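Local atomic coordinates of De novo designed switch protein caging a hemagglutinin binder (sCageHA267_1S) (Synthetic construct, PDB entry 7CBC), a protein that cages a hemagglutinin-binding module in a designed helical-bundle switch and probably works as a biosensor component that exposes the binder when the cage opens. Residues E56-E59 against V60-S64; E74-D77 against A78-S82; L143-P146 against A147-R150; K175-S178 against E179-I182; I292-L295 against L296-G300. All coordinates share one frame; numbering follows the deposited sequence.

Contact 1: residues E56-E59 against V60-S64; sequences EIKE and VKDKS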
loop_
_atom_site.group_PDB
_atom_site.type_symbol
_atom_site.label_atom_id
_atom_site.label_comp_id
_atom_site.label_asym_id
_atom_site.label_seq_id
_atom_site.Cartn_x
_atom_site.Cartn_y
_atom_site.Cartn_z
ATOM N N GLU A 56 15.896 4.592 -26.394
ATOM C CA GLU A 56 14.734 3.951 -25.796
ATOM C C GLU A 56 14.963 3.674 -24.317
ATOM O O GLU A 56 14.020 3.721 -23.521
ATOM C CB GLU A 56 14.389 2.670 -26.549
ATOM C CG GLU A 56 14.111 2.900 -28.022
ATOM C CD GLU A 56 12.658 2.631 -28.381
ATOM O OE1 GLU A 56 11.799 2.816 -27.492
ATOM O OE2 GLU A 56 12.393 2.266 -29.547
ATOM N N ILE A 57 16.205 3.379 -23.929
ATOM C CA ILE A 57 16.535 3.295 -22.509
ATOM C C ILE A 57 16.271 4.634 -21.824
ATOM O O ILE A 57 15.612 4.694 -20.779
ATOM C CB ILE A 57 17.990 2.836 -22.313
ATOM C CG1 ILE A 57 18.138 1.353 -22.668
ATOM C CG2 ILE A 57 18.455 3.088 -20.881
ATOM C CD1 ILE A 57 17.683 0.418 -21.594
ATOM N N LYS A 58 16.768 5.730 -22.411
ATOM C CA LYS A 58 16.518 7.047 -21.831
ATOM C C LYS A 58 15.022 7.324 -21.703
ATOM O O LYS A 58 14.567 7.886 -20.696
ATOM C CB LYS A 58 17.180 8.139 -22.673
ATOM C CG LYS A 58 16.978 9.555 -22.109
ATOM C CD LYS A 58 17.168 10.646 -23.161
ATOM C CE LYS A 58 18.239 10.253 -24.186
ATOM N NZ LYS A 58 18.764 11.391 -25.002
ATOM N N GLU A 59 14.240 6.936 -22.715
ATOM C CA GLU A 59 12.824 7.260 -22.706
ATOM C C GLU A 59 12.062 6.431 -21.677
ATOM O O GLU A 59 11.107 6.928 -21.084
ATOM C CB GLU A 59 12.225 7.073 -24.099
ATOM C CG GLU A 59 10.854 7.727 -24.270
ATOM C CD GLU A 59 9.757 6.732 -24.635
ATOM O OE1 GLU A 59 10.051 5.517 -24.726
ATOM O OE2 GLU A 59 8.593 7.164 -24.824
ATOM N N VAL A 60 12.451 5.177 -21.450
ATOM C CA VAL A 60 11.786 4.439 -20.388
ATOM C C VAL A 60 12.273 4.929 -19.029
ATOM O O VAL A 60 11.510 4.934 -18.056
ATOM C CB VAL A 60 11.981 2.922 -20.562
ATOM C CG1 VAL A 60 13.435 2.554 -20.415
ATOM C CG2 VAL A 60 11.133 2.138 -19.579
ATOM N N LYS A 61 13.521 5.390 -18.932
ATOM C CA LYS A 61 13.955 6.020 -17.691
ATOM C C LYS A 61 13.100 7.239 -17.381
ATOM O O LYS A 61 12.467 7.318 -16.321
ATOM C CB LYS A 61 15.433 6.395 -17.766
ATOM C CG LYS A 61 16.363 5.228 -17.491
ATOM C CD LYS A 61 17.810 5.676 -17.423
ATOM C CE LYS A 61 18.738 4.505 -17.145
ATOM N NZ LYS A 61 20.172 4.881 -17.349
ATOM N N ASP A 62 13.049 8.196 -18.309
ATOM C CA ASP A 62 12.237 9.386 -18.080
ATOM C C ASP A 62 10.782 9.020 -17.808
ATOM O O ASP A 62 10.148 9.607 -16.927
ATOM C CB ASP A 62 12.342 10.343 -19.269
ATOM C CG ASP A 62 13.759 10.875 -19.473
ATOM O OD1 ASP A 62 14.510 10.968 -18.473
ATOM O OD2 ASP A 62 14.119 11.196 -20.635
ATOM N N LYS A 63 10.236 8.034 -18.529
ATOM C CA LYS A 63 8.846 7.660 -18.286
ATOM C C LYS A 63 8.671 7.075 -16.886
ATOM O O LYS A 63 7.676 7.360 -16.208
ATOM C CB LYS A 63 8.361 6.674 -19.350
ATOM C CG LYS A 63 6.884 6.844 -19.757
ATOM C CD LYS A 63 5.892 6.431 -18.644
ATOM C CE LYS A 63 4.424 6.781 -18.982
ATOM N NZ LYS A 63 3.389 6.041 -18.163
ATOM N N SER A 64 9.633 6.268 -16.431
ATOM C CA SER A 64 9.568 5.699 -15.089
ATOM C C SER A 64 9.649 6.778 -14.019
ATOM O O SER A 64 8.912 6.729 -13.023
ATOM C CB SER A 64 10.691 4.683 -14.896
ATOM O OG SER A 64 10.527 3.603 -15.792
#
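V60 and I57 form the tight half of this contact, on the face of helix 50-93 turned into the bundle. The V60 methyl CG1 takes the crowded position between its own backbone N and carbonyl carbon (chi1 65°). That turns it back onto the preceding turn, where V60 CG1 lies 3.1 Å from I57 O. Farther round the helix I57 CG2 meets K61 CE at 4.0 Å, extending the apolar strip along the lysine chain. I57 and K61 both rest on I134 of helix 99-142, while V60 packs on L40 of helix 3-46. S64 OG bonds V60 O at 2.8 Å, and S64 N reaches the same oxygen from the opposite face of its carbonyl plane.

The outer side is looser. K58 and D62 run side by side, with D62 OD2 3.6 Å from K58 CG, yet the K58 chain bends at chi3 and leaves K58 NZ 6.4 Å from D62 OD2. D62 N gives to K58 O on a nearly straight line. The chemistry implies an amphipathic helix: inside, S64 OG is satisfied by V60 O and by Q130 of helix 99-142; outside, K58 NZ has a weak, long ion pair with D55, and any pull between K58 and D62 is probably slight.

Contact 2: residues E74-D77 against A78-S82; sequences EIDD and AAKES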
loop_
_atom_site.group_PDB
_atom_site.type_symbol
_atom_site.label_atom_id
_atom_site.label_comp_id
_atom_site.label_asym_id
_atom_site.label_seq_id
_atom_site.Cartn_x
_atom_site.Cartn_y
_atom_site.Cartn_z
ATOM N N GLU A 74 1.041 11.634 -4.923
ATOM C CA GLU A 74 -0.120 11.044 -4.254
ATOM C C GLU A 74 0.154 10.822 -2.773
ATOM O O GLU A 74 -0.744 10.979 -1.942
ATOM C CB GLU A 74 -0.512 9.718 -4.918
ATOM C CG GLU A 74 -0.950 9.802 -6.401
ATOM C CD GLU A 74 -2.448 10.055 -6.569
ATOM O OE1 GLU A 74 -2.977 10.984 -5.917
ATOM O OE2 GLU A 74 -3.100 9.318 -7.344
ATOM N N ILE A 75 1.382 10.437 -2.421
ATOM C CA ILE A 75 1.719 10.250 -1.010
ATOM C C ILE A 75 1.657 11.579 -0.268
ATOM O O ILE A 75 1.116 11.670 0.839
ATOM C CB ILE A 75 3.106 9.598 -0.865
ATOM C CG1 ILE A 75 3.079 8.153 -1.357
ATOM C CG2 ILE A 75 3.558 9.618 0.586
ATOM C CD1 ILE A 75 4.368 7.418 -1.110
ATOM N N ASP A 76 2.244 12.620 -0.858
ATOM C CA ASP A 76 2.244 13.943 -0.245
ATOM C C ASP A 76 0.853 14.544 -0.244
ATOM O O ASP A 76 0.498 15.281 0.679
ATOM C CB ASP A 76 3.222 14.855 -0.991
ATOM C CG ASP A 76 3.128 16.306 -0.544
ATOM O OD1 ASP A 76 3.663 16.625 0.547
ATOM O OD2 ASP A 76 2.523 17.121 -1.288
ATOM N N ASP A 77 0.057 14.252 -1.272
ATOM C CA ASP A 77 -1.339 14.651 -1.246
ATOM C C ASP A 77 -2.085 13.954 -0.115
ATOM O O ASP A 77 -2.939 14.558 0.537
ATOM C CB ASP A 77 -1.992 14.345 -2.589
ATOM C CG ASP A 77 -1.728 15.415 -3.620
ATOM O OD1 ASP A 77 -0.921 16.329 -3.337
ATOM O OD2 ASP A 77 -2.323 15.333 -4.715
ATOM N N ALA A 78 -1.772 12.676 0.124
ATOM C CA ALA A 78 -2.378 11.933 1.220
ATOM C C ALA A 78 -1.917 12.450 2.575
ATOM O O ALA A 78 -2.696 12.436 3.538
ATOM C CB ALA A 78 -2.053 10.442 1.083
ATOM N N ALA A 79 -0.659 12.895 2.682
ATOM C CA ALA A 79 -0.215 13.518 3.927
ATOM C C ALA A 79 -1.007 14.789 4.237
ATOM O O ALA A 79 -1.429 14.999 5.382
ATOM C CB ALA A 79 1.276 13.820 3.861
ATOM N N LYS A 80 -1.228 15.645 3.232
ATOM C CA LYS A 80 -1.936 16.902 3.479
ATOM C C LYS A 80 -3.383 16.650 3.876
ATOM O O LYS A 80 -3.920 17.326 4.766
ATOM C CB LYS A 80 -1.877 17.797 2.239
ATOM C CG LYS A 80 -0.490 18.361 1.909
ATOM C CD LYS A 80 -0.356 18.654 0.410
ATOM C CE LYS A 80 0.164 20.059 0.156
ATOM N NZ LYS A 80 1.469 20.257 0.839
ATOM N N GLU A 81 -4.036 15.687 3.221
ATOM C CA GLU A 81 -5.400 15.351 3.603
ATOM C C GLU A 81 -5.441 14.628 4.940
ATOM O O GLU A 81 -6.428 14.752 5.676
ATOM C CB GLU A 81 -6.069 14.510 2.516
ATOM C CG GLU A 81 -7.529 14.210 2.816
ATOM C CD GLU A 81 -8.208 13.444 1.715
ATOM O OE1 GLU A 81 -7.508 12.964 0.808
ATOM O OE2 GLU A 81 -9.447 13.326 1.751
ATOM N N SER A 82 -4.391 13.870 5.274
ATOM C CA SER A 82 -4.315 13.265 6.601
ATOM C C SER A 82 -4.308 14.341 7.677
ATOM O O SER A 82 -4.973 14.207 8.713
ATOM C CB SER A 82 -3.063 12.380 6.718
ATOM O OG SER A 82 -3.181 11.153 5.984
#
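K80 folds its aliphatic chain over the carbonyl and carboxylate of D76, one turn back in helix 50-93. K80 CD lies 3.5 Å from D76 O and 3.7 Å from D76 OD2. Bends at chi3 and chi4 keep the chain over the acid, with K80 NZ 3.9 Å from D76 OD2, a long salt bridge. D76 carries CG opposite its backbone N (chi1 171°), which keeps its carboxylate beside the lysine chain. Under this pair K80 N gives to D76 O at 3.1 Å, which fixes the spacing of the two stems.

On the inner side A78 CB nestles 3.3 Å from E74 O, and A78 packs on L18 of helix 3-46. S82 OG gives to A78 O at 2.8 Å and meets it from above the carbonyl plane, across from S82 N, which bonds the same oxygen. Further out, Q112 of helix 99-142 bonds S82 OG, and I75 packs on L123 and A79 on L116 of that helix. D77 turns back to a salt bridge with K73. In chemical terms the D76–K80 pair is long, and probably a weak attraction, whereas the buried serine hydroxyl is matched by both a carbonyl and a glutamine.

Contact 3: residues L143-P146 against A147-R150; sequences LYDP and ATIR
D145 O takes two bonds from the first turn of helix 146-190, the backbone I149 N at 3.0 Å and the hydroxyl T148 OG1 at 2.8 Å. D145 is the N-cap of this helix, and P146, which has no N-H to satisfy, follows it as the first helical residue. The bond from I149 N is nearly straight, with an N-H...O angle of 167°. The hydroxyl comes in more steeply: T148 holds OG1 between its backbone N and carbonyl carbon (chi1 48°), which turns it back to the capping residue and also brings T148 OG1 to 3.4 Å from D145 CB. A valine here would lose that donor and would probably leave D145 O without its hydroxyl partner and the start of the helix less firmly tied.

The D145 carboxylate works through water. Water 1 donates to D145 OD1 at 2.7 Å and accepts from A147 N at 3.2 Å, so an amide of the first turn is served indirectly. The negative charge also lies near the amino end of the helix, where it is likely to be favourable. Next along, R150 N gives to P146 O, while the R150 guanidinium turns away to a salt bridge with E154.

Around these bonds the loop after helix 99-142 packs on the new helix. The apolar contact is L143 CB on I149 CG1 at 4.0 Å. Two further carbons lie against carbonyl oxygens: I149 CD1 approaches Y144 O, and the L143 methyl CD1 stops 3.6 Å from T148 O.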
loop_
_atom_site.group_PDB
_atom_site.type_symbol
_atom_site.label_atom_id
_atom_site.label_comp_id
_atom_site.label_asym_id
_atom_site.label_seq_id
_atom_site.Cartn_x
_atom_site.Cartn_y
_atom_site.Cartn_z
ATOM N N LEU A 143 26.333 -6.926 -23.716
ATOM C CA LEU A 143 27.145 -8.096 -23.417
ATOM C C LEU A 143 26.696 -9.280 -24.262
ATOM O O LEU A 143 25.511 -9.421 -24.576
ATOM C CB LEU A 143 27.070 -8.456 -21.929
ATOM C CG LEU A 143 27.464 -7.357 -20.942
ATOM C CD1 LEU A 143 27.281 -7.833 -19.501
ATOM C CD2 LEU A 143 28.884 -6.862 -21.181
ATOM N N TYR A 144 27.655 -10.123 -24.632
ATOM C CA TYR A 144 27.389 -11.351 -25.366
ATOM C C TYR A 144 27.937 -12.587 -24.676
ATOM O O TYR A 144 27.392 -13.678 -24.880
ATOM C CB TYR A 144 27.985 -11.271 -26.783
ATOM C CG TYR A 144 29.463 -10.953 -26.790
ATOM C CD1 TYR A 144 29.911 -9.634 -26.785
ATOM C CD2 TYR A 144 30.416 -11.971 -26.796
ATOM C CE1 TYR A 144 31.267 -9.338 -26.794
ATOM C CE2 TYR A 144 31.769 -11.685 -26.798
ATOM C CZ TYR A 144 32.188 -10.369 -26.797
ATOM O OH TYR A 144 33.538 -10.092 -26.804
ATOM N N ASP A 145 28.986 -12.442 -23.865
ATOM C CA ASP A 145 29.619 -13.590 -23.224
ATOM C C ASP A 145 28.732 -14.122 -22.101
ATOM O O ASP A 145 28.389 -13.370 -21.178
ATOM C CB ASP A 145 30.990 -13.207 -22.683
ATOM C CG ASP A 145 31.871 -14.419 -22.444
ATOM O OD1 ASP A 145 32.195 -14.713 -21.281
ATOM O OD2 ASP A 145 32.221 -15.092 -23.436
ATOM N N PRO A 146 28.354 -15.403 -22.138
ATOM C CA PRO A 146 27.379 -15.917 -21.162
ATOM C C PRO A 146 27.834 -15.824 -19.714
ATOM O O PRO A 146 26.987 -15.887 -18.811
ATOM C CB PRO A 146 27.190 -17.377 -21.589
ATOM C CG PRO A 146 27.616 -17.416 -23.032
ATOM C CD PRO A 146 28.711 -16.403 -23.160
ATOM N N ALA A 147 29.135 -15.679 -19.458
ATOM C CA ALA A 147 29.595 -15.558 -18.081
ATOM C C ALA A 147 29.334 -14.158 -17.543
ATOM O O ALA A 147 28.868 -13.991 -16.409
ATOM C CB ALA A 147 31.079 -15.900 -17.988
ATOM N N THR A 148 29.651 -13.136 -18.343
ATOM C CA THR A 148 29.424 -11.758 -17.919
ATOM C C THR A 148 27.941 -11.413 -17.901
ATOM O O THR A 148 27.517 -10.553 -17.126
ATOM C CB THR A 148 30.172 -10.817 -18.853
ATOM O OG1 THR A 148 29.884 -11.202 -20.206
ATOM C CG2 THR A 148 31.684 -10.905 -18.599
ATOM N N ILE A 149 27.157 -12.046 -18.780
ATOM C CA ILE A 149 25.704 -11.938 -18.740
ATOM C C ILE A 149 25.174 -12.479 -17.421
ATOM O O ILE A 149 24.316 -11.867 -16.770
ATOM C CB ILE A 149 25.085 -12.698 -19.927
ATOM C CG1 ILE A 149 25.249 -11.932 -21.246
ATOM C CG2 ILE A 149 23.620 -13.046 -19.640
ATOM C CD1 ILE A 149 24.678 -12.689 -22.418
ATOM N N ARG A 150 25.674 -13.641 -17.009
ATOM C CA ARG A 150 25.172 -14.246 -15.790
ATOM C C ARG A 150 25.640 -13.474 -14.563
ATOM O O ARG A 150 24.880 -13.310 -13.597
ATOM C CB ARG A 150 25.602 -15.703 -15.723
ATOM C CG ARG A 150 25.550 -16.240 -14.348
ATOM C CD ARG A 150 24.125 -16.608 -14.081
ATOM N NE ARG A 150 23.991 -17.395 -12.887
ATOM C CZ ARG A 150 24.043 -18.720 -12.891
ATOM N NH1 ARG A 150 24.243 -19.374 -14.039
ATOM N NH2 ARG A 150 23.924 -19.407 -11.756
HETATM O O HOH W 1 31.261 -17.211 -21.215
#

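Contact 4: residues K175-S178 against E179-I182; sequences KRES and ERII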
loop_
_atom_site.group_PDB
_atom_site.type_symbol
_atom_site.label_atom_id
_atom_site.label_comp_id
_atom_site.label_asym_id
_atom_site.label_seq_id
_atom_site.Cartn_x
_atom_site.Cartn_y
_atom_site.Cartn_z
ATOM N N LYS A 175 4.735 -2.181 11.770
ATOM C CA LYS A 175 3.875 -3.034 12.575
ATOM C C LYS A 175 4.246 -2.941 14.050
ATOM O O LYS A 175 3.395 -2.676 14.908
ATOM C CB LYS A 175 3.961 -4.478 12.085
ATOM C CG LYS A 175 3.157 -5.442 12.957
ATOM C CD LYS A 175 3.116 -6.853 12.377
ATOM C CE LYS A 175 2.254 -7.754 13.243
ATOM N NZ LYS A 175 0.897 -7.172 13.448
ATOM N N ARG A 176 5.525 -3.137 14.362
ATOM C CA ARG A 176 5.930 -3.155 15.756
ATOM C C ARG A 176 5.723 -1.802 16.423
ATOM O O ARG A 176 5.356 -1.750 17.600
ATOM C CB ARG A 176 7.379 -3.600 15.861
ATOM C CG ARG A 176 7.559 -5.117 15.806
ATOM C CD ARG A 176 8.959 -5.467 16.258
ATOM N NE ARG A 176 9.405 -4.462 17.218
ATOM C CZ ARG A 176 9.107 -4.482 18.513
ATOM N NH1 ARG A 176 8.377 -5.477 19.013
ATOM N NH2 ARG A 176 9.535 -3.501 19.303
ATOM N N GLU A 177 5.926 -0.706 15.687
ATOM C CA GLU A 177 5.712 0.630 16.245
ATOM C C GLU A 177 4.219 0.959 16.393
ATOM O O GLU A 177 3.838 1.768 17.254
ATOM C CB GLU A 177 6.442 1.658 15.366
ATOM C CG GLU A 177 6.510 3.085 15.930
ATOM C CD GLU A 177 7.048 3.155 17.356
ATOM O OE1 GLU A 177 7.972 2.377 17.689
ATOM O OE2 GLU A 177 6.545 3.997 18.145
ATOM N N SER A 178 3.360 0.338 15.581
ATOM C CA SER A 178 1.923 0.514 15.749
ATOM C C SER A 178 1.438 -0.150 17.032
ATOM O O SER A 178 0.634 0.425 17.779
ATOM C CB SER A 178 1.182 -0.055 14.542
ATOM O OG SER A 178 1.326 0.788 13.421
ATOM N N GLU A 179 1.912 -1.370 17.295
ATOM C CA GLU A 179 1.537 -2.065 18.517
ATOM C C GLU A 179 2.097 -1.366 19.745
ATOM O O GLU A 179 1.435 -1.312 20.786
ATOM C CB GLU A 179 2.006 -3.512 18.450
ATOM C CG GLU A 179 1.015 -4.378 17.709
ATOM C CD GLU A 179 1.657 -5.504 16.944
ATOM O OE1 GLU A 179 2.906 -5.635 16.979
ATOM O OE2 GLU A 179 0.893 -6.258 16.301
ATOM N N ARG A 180 3.305 -0.810 19.638
ATOM C CA ARG A 180 3.883 -0.106 20.777
ATOM C C ARG A 180 3.085 1.149 21.105
ATOM O O ARG A 180 2.886 1.470 22.282
ATOM C CB ARG A 180 5.355 0.220 20.506
ATOM C CG ARG A 180 6.022 0.977 21.643
ATOM C CD ARG A 180 7.185 1.823 21.162
ATOM N NE ARG A 180 6.697 3.013 20.469
ATOM C CZ ARG A 180 6.086 4.036 21.068
ATOM N NH1 ARG A 180 5.891 4.026 22.381
ATOM N NH2 ARG A 180 5.666 5.071 20.348
ATOM N N ILE A 181 2.597 1.853 20.081
ATOM C CA ILE A 181 1.717 3.001 20.302
ATOM C C ILE A 181 0.460 2.567 21.046
ATOM O O ILE A 181 0.036 3.199 22.021
ATOM C CB ILE A 181 1.369 3.665 18.957
ATOM C CG1 ILE A 181 2.548 4.497 18.436
ATOM C CG2 ILE A 181 0.083 4.493 19.059
ATOM C CD1 ILE A 181 2.579 4.641 16.921
ATOM N N ILE A 182 -0.143 1.469 20.596
ATOM C CA ILE A 182 -1.351 0.961 21.222
ATOM C C ILE A 182 -1.066 0.513 22.650
ATOM O O ILE A 182 -1.752 0.926 23.591
ATOM C CB ILE A 182 -1.944 -0.176 20.372
ATOM C CG1 ILE A 182 -2.261 0.346 18.971
ATOM C CG2 ILE A 182 -3.215 -0.724 21.034
ATOM C CD1 ILE A 182 -2.823 -0.689 18.025
#
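E177 and R180 carry one of two salt bridges on this turn of helix 146-190. The arginine bends at chi3 and comes alongside the acid, gripping it side-on with two nitrogens on one oxygen: R180 NE lies 2.5 Å and R180 NH2 2.6 Å from E177 OE2. Both values are unusually short, so their exact size is doubtful. The carboxylate lies at the guanidinium edge, the two planes 30° apart. The second bridge spans four residues. K175 runs straight to CE and turns at chi4, so that K175 NZ reaches E179 OE2 at 3.0 Å from above the carboxylate plane.

Backbone bonds join the same turns, among them E179 N to K175 O and I181 N to E177 O. On the inner side the isoleucines lie against backbone carbonyls: I182 CG1 presses to 3.1 Å from S178 O and I181 CD1 to 3.2 Å from E177 O. Their apolar packing is on other helices, I181 on L114 of helix 99-142 and I182 on L204 of helix 195-239. S178 OG bonds back to A174 O and across to Q211. Charged pairs outside, isoleucines and a hydrogen-bonded serine inside: this is the amphipathic pattern of a helix in a designed multihelix bundle.

Contact 5: residues I292-L295 against L296-G300; sequences IKEL and LKNAG
I292 O receives L296 N in the first of four backbone bonds that carry helix 289-298 to its end, where A299 N still reaches L295 O but with an N-H...O angle of 134°. A Schellman motif then stops the helix: G300, at positive phi, sends its N to K297 O, and C301 N turns back to L296 O. C301 is also in a disulfide with C275.

On the inner face I292 and L296 lie side by side and point the same way, with I292 CG2 3.9 Å from L296 CD1. L296 CG sits closer still to the backbone, 3.1 Å from I292 O. This pair packs against A278 and A282 of helix 274-284 and A309 and V310 of helix 303-315, the core of the small domain that is probably the caged binder. L295 and A299 instead meet T13 of helix 3-46, the cage side.

Outside, N298 crosses E294 with its amide 86° from the carboxylate plane. N298 ND2 stays 3.6 Å from E294 OE2, and its 3.1 Å approach to E294 O has too poor an angle for a hydrogen bond. A leucine in place of N298 would take away the amide oxygen and probably leave the K297 ammonium free to swing. As it stands, K297 bends at chi3 and chi4 until K297 NZ gives to N298 OD1 at 3.0 Å from above the amide plane.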
loop_
_atom_site.group_PDB
_atom_site.type_symbol
_atom_site.label_atom_id
_atom_site.label_comp_id
_atom_site.label_asym_id
_atom_site.label_seq_id
_atom_site.Cartn_x
_atom_site.Cartn_y
_atom_site.Cartn_z
ATOM N N ILE A 292 -24.743 4.380 10.905
ATOM C CA ILE A 292 -23.738 3.587 10.209
ATOM C C ILE A 292 -23.622 4.026 8.756
ATOM O O ILE A 292 -22.512 4.161 8.220
ATOM C CB ILE A 292 -24.064 2.092 10.334
ATOM C CG1 ILE A 292 -23.854 1.653 11.777
ATOM C CG2 ILE A 292 -23.175 1.277 9.416
ATOM C CD1 ILE A 292 -24.317 0.270 12.071
ATOM N N LYS A 293 -24.756 4.270 8.093
ATOM C CA LYS A 293 -24.677 4.696 6.699
ATOM C C LYS A 293 -24.055 6.084 6.570
ATOM O O LYS A 293 -23.353 6.355 5.589
ATOM C CB LYS A 293 -26.061 4.646 6.047
ATOM C CG LYS A 293 -26.645 3.232 5.982
ATOM C CD LYS A 293 -27.723 3.091 4.910
ATOM C CE LYS A 293 -27.159 2.507 3.611
ATOM N NZ LYS A 293 -26.603 3.534 2.687
ATOM N N GLU A 294 -24.279 6.968 7.551
ATOM C CA GLU A 294 -23.606 8.263 7.529
ATOM C C GLU A 294 -22.110 8.097 7.762
ATOM O O GLU A 294 -21.295 8.829 7.186
ATOM C CB GLU A 294 -24.214 9.196 8.579
ATOM C CG GLU A 294 -23.792 10.663 8.427
ATOM C CD GLU A 294 -23.825 11.437 9.738
ATOM O OE1 GLU A 294 -24.668 11.114 10.608
ATOM O OE2 GLU A 294 -23.005 12.373 9.899
ATOM N N LEU A 295 -21.732 7.137 8.609
ATOM C CA LEU A 295 -20.323 6.918 8.884
ATOM C C LEU A 295 -19.614 6.350 7.658
ATOM O O LEU A 295 -18.498 6.765 7.334
ATOM C CB LEU A 295 -20.177 5.987 10.080
ATOM C CG LEU A 295 -18.794 5.497 10.494
ATOM C CD1 LEU A 295 -18.051 6.543 11.341
ATOM C CD2 LEU A 295 -18.948 4.211 11.273
ATOM N N LEU A 296 -20.260 5.412 6.961
ATOM C CA LEU A 296 -19.644 4.795 5.787
ATOM C C LEU A 296 -19.574 5.777 4.622
ATOM O O LEU A 296 -18.582 5.801 3.885
ATOM C CB LEU A 296 -20.421 3.535 5.392
ATOM C CG LEU A 296 -20.617 2.444 6.456
ATOM C CD1 LEU A 296 -21.479 1.306 5.947
ATOM C CD2 LEU A 296 -19.311 1.897 6.972
ATOM N N LYS A 297 -20.618 6.595 4.438
ATOM C CA LYS A 297 -20.611 7.580 3.359
ATOM C C LYS A 297 -19.478 8.579 3.553
ATOM O O LYS A 297 -18.731 8.884 2.618
ATOM C CB LYS A 297 -21.968 8.292 3.291
ATOM C CG LYS A 297 -21.980 9.577 2.457
ATOM C CD LYS A 297 -23.343 10.287 2.494
ATOM C CE LYS A 297 -23.733 10.757 3.909
ATOM N NZ LYS A 297 -22.990 11.970 4.394
ATOM N N ASN A 298 -19.321 9.080 4.780
ATOM C CA ASN A 298 -18.251 10.024 5.081
ATOM C C ASN A 298 -16.882 9.366 5.068
ATOM O O ASN A 298 -15.871 10.069 4.954
ATOM C CB ASN A 298 -18.485 10.678 6.446
ATOM C CG ASN A 298 -19.722 11.547 6.465
ATOM O OD1 ASN A 298 -20.143 12.071 5.431
ATOM N ND2 ASN A 298 -20.309 11.710 7.642
ATOM N N ALA A 299 -16.828 8.043 5.228
ATOM C CA ALA A 299 -15.596 7.280 5.075
ATOM C C ALA A 299 -15.371 6.832 3.630
ATOM O O ALA A 299 -14.704 5.812 3.386
ATOM C CB ALA A 299 -15.605 6.080 6.020
ATOM N N GLY A 300 -15.920 7.564 2.665
ATOM C CA GLY A 300 -15.687 7.279 1.260
ATOM C C GLY A 300 -16.248 5.977 0.731
ATOM O O GLY A 300 -15.852 5.556 -0.359
#

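From the N terminus the contacts follow in series, and none nests in or crosses another, because each joins neighbouring turns of continuous chain. Contacts 1, 2 and 4 lie within single helices and close no loop. Contacts 1 and 2 mark two places on helix 50-93, centres about 27 Å apart, where it packs between helices 3-46 and 99-142. Contact 3 closes the tight turn from helix 99-142 into helix 146-190. Contact 4 lies far along that helix, about 47 Å away between centres, where it faces helices 99-142 and 195-239. Contact 5 ends helix 289-298 in the C-terminal domain and meets helix 3-46. Its nearest atoms come within about 8 Å of contact 2, without touching.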